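Local coordinates for protein haloalkane dehalogenase (Mycobacterium rhodesiae, PDB 4MJ3) that probably cleaves carbon–halogen bonds in haloalkanes by hydrolysis, releasing an alcohol and a halide ion, as an alpha/beta hydrolase with a helical cap, at residues V120-G125 with H280-D285; T148-G153 with P226-A231. One frame throughout, in Å; residues are numbered along the deposited sequence.

This alpha/beta hydrolase is a worked example of how segments far apart in sequence, loops and helices alike, meet loops that follow the central strands. Along the chain the order is 120-125, 148-153, 226-231 and 280-285, with both segments of interaction 2 lying between those of interaction 1. The two centres are about 19 Å apart. Strands 117-121 and 140-145, adjacent and parallel in the sheet, lead into 120-125 and 148-153, and those segments touch: T148 OG1 lies 2.7 Å from D123 O, a probable hydrogen bond. Interaction 1 forms the probable catalytic centre. Interaction 2 brings together both ends of a helical excursion without strands, consistent with the family's cap domain.

Interaction 1: V120-G125 with H280-D285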
loop_
_atom_site.group_PDB
_atom_site.type_symbol
_atom_site.label_atom_id
_atom_site.label_comp_id
_atom_site.label_asym_id
_atom_site.label_seq_id
_atom_site.Cartn_x
_atom_site.Cartn_y
_atom_site.Cartn_z
ATOM N N VAL A 120 -2.761 -7.786 -1.895
ATOM C CA VAL A 120 -2.251 -7.733 -0.529
ATOM C C VAL A 120 -1.963 -6.259 -0.245
ATOM O O VAL A 120 -1.190 -5.615 -0.958
ATOM C CB VAL A 120 -0.977 -8.537 -0.367
ATOM C CG1 VAL A 120 -0.429 -8.388 1.050
ATOM C CG2 VAL A 120 -1.229 -10.001 -0.733
ATOM N N CYS A 121 -2.588 -5.722 0.795
ATOM C CA CYS A 121 -2.532 -4.281 0.999
ATOM C C CYS A 121 -2.378 -3.907 2.469
ATOM O O CYS A 121 -2.870 -4.602 3.338
ATOM C CB CYS A 121 -3.756 -3.620 0.380
ATOM S SG CYS A 121 -5.369 -4.134 1.055
ATOM N N GLN A 122 -1.698 -2.782 2.691
ATOM C CA GLN A 122 -1.365 -2.283 4.024
ATOM C C GLN A 122 -1.350 -0.757 3.966
ATOM O O GLN A 122 -0.973 -0.184 2.931
ATOM C CB GLN A 122 0.017 -2.828 4.404
ATOM C CG GLN A 122 0.549 -2.433 5.769
ATOM C CD GLN A 122 1.532 -1.256 5.747
ATOM O OE1 GLN A 122 2.032 -0.861 4.703
ATOM N NE2 GLN A 122 1.821 -0.715 6.924
ATOM N N ASP A 123 -1.767 -0.097 5.059
ATOM C CA ASP A 123 -1.725 1.376 5.151
ATOM C C ASP A 123 -2.480 1.935 3.915
ATOM O O ASP A 123 -3.536 1.395 3.521
ATOM C CB ASP A 123 -0.230 1.808 5.240
ATOM C CG ASP A 123 -0.013 3.271 5.628
ATOM O OD1 ASP A 123 -0.128 4.179 4.766
ATOM O OD2 ASP A 123 0.347 3.522 6.805
ATOM N N TRP A 124 -1.946 2.994 3.289
ATOM C CA TRP A 124 -2.575 3.585 2.111
ATOM C C TRP A 124 -2.667 2.634 0.911
ATOM O O TRP A 124 -3.507 2.837 0.027
ATOM C CB TRP A 124 -1.865 4.892 1.719
ATOM C CG TRP A 124 -2.467 6.099 2.336
ATOM C CD1 TRP A 124 -2.029 6.743 3.449
ATOM C CD2 TRP A 124 -3.635 6.808 1.886
ATOM N NE1 TRP A 124 -2.822 7.827 3.698
ATOM C CE2 TRP A 124 -3.827 7.881 2.760
ATOM C CE3 TRP A 124 -4.503 6.655 0.802
ATOM C CZ2 TRP A 124 -4.879 8.791 2.611
ATOM C CZ3 TRP A 124 -5.554 7.549 0.660
ATOM C CH2 TRP A 124 -5.720 8.609 1.556
ATOM N N GLY A 125 -1.835 1.583 0.885
ATOM C CA GLY A 125 -1.985 0.535 -0.115
ATOM C C GLY A 125 -3.395 -0.041 -0.094
ATOM O O GLY A 125 -3.968 -0.344 -1.142
ATOM N N HIS A 280 2.965 -1.718 12.900
ATOM C CA HIS A 280 2.260 -1.222 11.734
ATOM C C HIS A 280 2.845 -1.710 10.407
ATOM O O HIS A 280 2.126 -2.210 9.544
ATOM C CB HIS A 280 2.269 0.299 11.764
ATOM C CG HIS A 280 1.537 0.918 10.629
ATOM N ND1 HIS A 280 0.173 0.804 10.473
ATOM C CD2 HIS A 280 1.975 1.667 9.585
ATOM C CE1 HIS A 280 -0.194 1.444 9.377
ATOM N NE2 HIS A 280 0.882 1.959 8.813
ATOM N N PHE A 281 4.161 -1.573 10.254
ATOM C CA PHE A 281 4.868 -2.015 9.056
ATOM C C PHE A 281 5.223 -3.480 9.220
ATOM O O PHE A 281 6.388 -3.866 9.347
ATOM C CB PHE A 281 6.098 -1.146 8.793
ATOM C CG PHE A 281 5.757 0.274 8.496
ATOM C CD1 PHE A 281 5.292 0.638 7.237
ATOM C CD2 PHE A 281 5.849 1.234 9.463
ATOM C CE1 PHE A 281 4.944 1.939 6.938
ATOM C CE2 PHE A 281 5.496 2.550 9.192
ATOM C CZ PHE A 281 5.064 2.909 7.918
ATOM N N LEU A 282 4.177 -4.308 9.215
ATOM C CA LEU A 282 4.336 -5.706 9.590
ATOM C C LEU A 282 5.221 -6.483 8.600
ATOM O O LEU A 282 5.774 -7.520 8.955
ATOM C CB LEU A 282 2.980 -6.390 9.760
ATOM C CG LEU A 282 2.181 -6.840 8.537
ATOM C CD1 LEU A 282 0.978 -7.649 9.022
ATOM C CD2 LEU A 282 1.696 -5.657 7.702
ATOM N N GLN A 283 5.344 -5.969 7.383
ATOM C CA GLN A 283 6.183 -6.594 6.362
ATOM C C GLN A 283 7.665 -6.516 6.731
ATOM O O GLN A 283 8.452 -7.336 6.264
ATOM C CB GLN A 283 5.963 -5.955 4.983
ATOM C CG GLN A 283 4.501 -5.787 4.581
ATOM C CD GLN A 283 3.956 -4.407 4.885
ATOM O OE1 GLN A 283 4.240 -3.831 5.941
ATOM N NE2 GLN A 283 3.152 -3.869 3.968
ATOM N N GLU A 284 8.048 -5.537 7.545
ATOM C CA GLU A 284 9.420 -5.428 8.055
ATOM C C GLU A 284 9.692 -6.380 9.192
ATOM O O GLU A 284 10.775 -6.941 9.278
ATOM C CB GLU A 284 9.744 -4.030 8.580
ATOM C CG GLU A 284 10.030 -3.005 7.520
ATOM C CD GLU A 284 11.292 -3.261 6.707
ATOM O OE1 GLU A 284 12.204 -4.042 7.087
ATOM O OE2 GLU A 284 11.343 -2.685 5.619
ATOM N N ASP A 285 8.725 -6.553 10.078
ATOM C CA ASP A 285 8.891 -7.375 11.260
ATOM C C ASP A 285 8.691 -8.857 11.002
ATOM O O ASP A 285 9.402 -9.683 11.556
ATOM C CB ASP A 285 7.891 -6.917 12.341
ATOM C CG ASP A 285 8.223 -5.535 12.907
ATOM O OD1 ASP A 285 9.396 -5.114 12.841
ATOM O OD2 ASP A 285 7.299 -4.867 13.447
#
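H280 O is gripped by three donors. Q122 NE2 reaches it across the contact at 3.0 Å in a weak bond, well short of straight, the backbone N of L282 adds a second weak bond, and N147 ND2 supplies the third. The Q122 chain bends at chi2, bringing the amide nitrogen over one face of the H280 ring, where Q122 NE2 stands 3.4 Å above the H280 ring plane, offset toward the rim. The amide oxygen is held too: Q283 NE2 donates to Q122 OE1 in a nearly straight but weak bond of 3.3 Å, which helps to fix the amide's rotation. L282 CD2 packs on Q122 CG at 3.9 Å.

The stronger link joins H280 NE2 to D123 OD2 at 2.6 Å. OD2 uses its anti lone pair and lies close to the imidazole plane, while carboxylate and ring are turned 70° apart. Through its other nitrogen, ND1, H280 bonds to D250 OD2. D123 OD1 receives W124 N at 2.6 Å and also E55 N.

D123 sits in the turn between strand 117-121 and helix 124-135, with phi 54° and psi -138°, as expected of the nucleophile elbow. By family analogy, D123, H280 and D250 would be the nucleophile–histidine–acid triad, and the amides of E55 and W124 the oxyanion hole. The bonding pattern implies a histidine positioned from both nitrogens, facing a carboxylate whose second oxygen is already grasped.

Interaction 2: T148-G153 with P226-A231; sequences TMLPTG and PANRKA
One side-chain hydrogen bond pins loop 148-153 to the helix: N228 ND2 donates to P151 O at 2.8 Å. It is fairly straight, at 162°, and approaches nearly in line with the P151 C=O while staying close to the plane of the N228 amide. N228 has chi1 -75°, which sets CG opposite its own carbonyl carbon and projects the amide from the helix toward the loop. The amide is used at both ends, because R131 NH1 bonds to N228 OD1, which supports the modelled orientation of the group.

Van der Waals packing flanks this bond. The two methyls of L150 divide their work: L150 CD1 rests 4.0 Å from N228 ND2, and L150 CD2 makes an apolar contact with A231 CB at 4.1 Å, almost one helical turn further on. T152 applies its methyl to the helix backbone, T152 CG2 lying 3.9 Å from R229 CA, while T152 CB faces R229 CG at 4.0 Å.

The polar ends of these last two residues share a partner just past the loop, D154, whose carboxylate takes a salt bridge from R229 NH2 on OD1 and a hydrogen bond with T152 OG1 on OD2.

Further along helix 225-235, W232 and L235 continue the cover of L150, and from helix 124-135 L127 touches P151 and R131 touches A231, so the loop that follows strand 140-145 packs against both helices.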
loop_
_atom_site.group_PDB
_atom_site.type_symbol
_atom_site.label_atom_id
_atom_site.label_comp_id
_atom_site.label_asym_id
_atom_site.label_seq_id
_atom_site.Cartn_x
_atom_site.Cartn_y
_atom_site.Cartn_z
ATOM N N THR A 148 -4.776 -1.984 7.687
ATOM C CA THR A 148 -5.320 -1.022 6.747
ATOM C C THR A 148 -6.808 -0.831 7.045
ATOM O O THR A 148 -7.325 -1.411 8.002
ATOM C CB THR A 148 -5.079 -1.484 5.296
ATOM O OG1 THR A 148 -5.397 -0.410 4.398
ATOM C CG2 THR A 148 -5.899 -2.713 4.951
HETATM N N MSE A 149 -7.474 -0.013 6.237
HETATM C CA MSE A 149 -8.935 0.213 6.342
HETATM C C MSE A 149 -9.409 0.942 5.117
HETATM O O MSE A 149 -8.607 1.339 4.261
HETATM C CB MSE A 149 -9.393 1.049 7.532
HETATM C CG MSE A 149 -10.440 0.306 8.380
HETATM SE SE MSE A 149 -12.229 -0.262 7.738
HETATM C CE MSE A 149 -13.203 0.954 8.926
ATOM N N LEU A 150 -10.721 1.131 5.044
ATOM C CA LEU A 150 -11.351 1.951 4.008
ATOM C C LEU A 150 -12.260 2.955 4.700
ATOM O O LEU A 150 -13.457 2.709 4.848
ATOM C CB LEU A 150 -12.118 1.118 2.993
ATOM C CG LEU A 150 -12.810 1.876 1.845
ATOM C CD1 LEU A 150 -11.882 2.866 1.156
ATOM C CD2 LEU A 150 -13.390 0.934 0.812
ATOM N N PRO A 151 -11.699 4.064 5.175
ATOM C CA PRO A 151 -12.537 5.016 5.909
ATOM C C PRO A 151 -13.380 5.873 4.986
ATOM O O PRO A 151 -12.918 6.322 3.945
ATOM C CB PRO A 151 -11.522 5.890 6.658
ATOM C CG PRO A 151 -10.213 5.656 5.990
ATOM C CD PRO A 151 -10.343 4.591 4.957
ATOM N N THR A 152 -14.593 6.164 5.413
ATOM C CA THR A 152 -15.481 7.034 4.649
ATOM C C THR A 152 -15.473 8.468 5.163
ATOM O O THR A 152 -15.992 9.353 4.499
ATOM C CB THR A 152 -16.910 6.499 4.750
ATOM O OG1 THR A 152 -17.271 6.399 6.128
ATOM C CG2 THR A 152 -17.026 5.113 4.091
ATOM N N GLY A 153 -14.930 8.666 6.366
ATOM C CA GLY A 153 -15.019 9.926 7.078
ATOM C C GLY A 153 -16.134 9.941 8.113
ATOM O O GLY A 153 -16.317 10.914 8.843
ATOM N N PRO A 226 -17.980 10.769 -0.641
ATOM C CA PRO A 226 -18.992 10.132 -1.504
ATOM C C PRO A 226 -18.483 8.868 -2.228
ATOM O O PRO A 226 -19.128 7.814 -2.170
ATOM C CB PRO A 226 -19.363 11.230 -2.492
ATOM C CG PRO A 226 -19.016 12.504 -1.785
ATOM C CD PRO A 226 -17.773 12.185 -0.988
ATOM N N ALA A 227 -17.308 8.954 -2.834
ATOM C CA ALA A 227 -16.740 7.774 -3.522
ATOM C C ALA A 227 -16.417 6.631 -2.544
ATOM O O ALA A 227 -16.627 5.471 -2.868
ATOM C CB ALA A 227 -15.499 8.149 -4.293
ATOM N N ASN A 228 -15.924 6.954 -1.347
ATOM C CA ASN A 228 -15.559 5.892 -0.398
ATOM C C ASN A 228 -16.796 5.195 0.143
ATOM O O ASN A 228 -16.769 3.987 0.374
ATOM C CB ASN A 228 -14.691 6.407 0.731
ATOM C CG ASN A 228 -13.264 6.662 0.290
ATOM O OD1 ASN A 228 -12.953 6.680 -0.894
ATOM N ND2 ASN A 228 -12.394 6.847 1.249
ATOM N N ARG A 229 -17.889 5.942 0.329
ATOM C CA ARG A 229 -19.134 5.310 0.766
ATOM C C ARG A 229 -19.624 4.327 -0.273
ATOM O O ARG A 229 -20.071 3.223 0.062
ATOM C CB ARG A 229 -20.227 6.337 1.027
ATOM C CG ARG A 229 -20.026 7.109 2.309
ATOM C CD ARG A 229 -21.057 8.211 2.401
ATOM N NE ARG A 229 -21.001 8.917 3.676
ATOM C CZ ARG A 229 -21.630 10.068 3.893
ATOM N NH1 ARG A 229 -22.360 10.624 2.934
ATOM N NH2 ARG A 229 -21.526 10.667 5.067
ATOM N N LYS A 230 -19.523 4.709 -1.534
ATOM C CA LYS A 230 -19.942 3.829 -2.613
ATOM C C LYS A 230 -19.060 2.593 -2.697
ATOM O O LYS A 230 -19.563 1.454 -2.838
ATOM C CB LYS A 230 -19.943 4.556 -3.958
ATOM C CG LYS A 230 -21.076 5.563 -4.066
ATOM N N ALA A 231 -17.754 2.793 -2.603
ATOM C CA ALA A 231 -16.812 1.650 -2.573
ATOM C C ALA A 231 -17.021 0.725 -1.371
ATOM O O ALA A 231 -16.912 -0.500 -1.484
ATOM C CB ALA A 231 -15.375 2.129 -2.618
#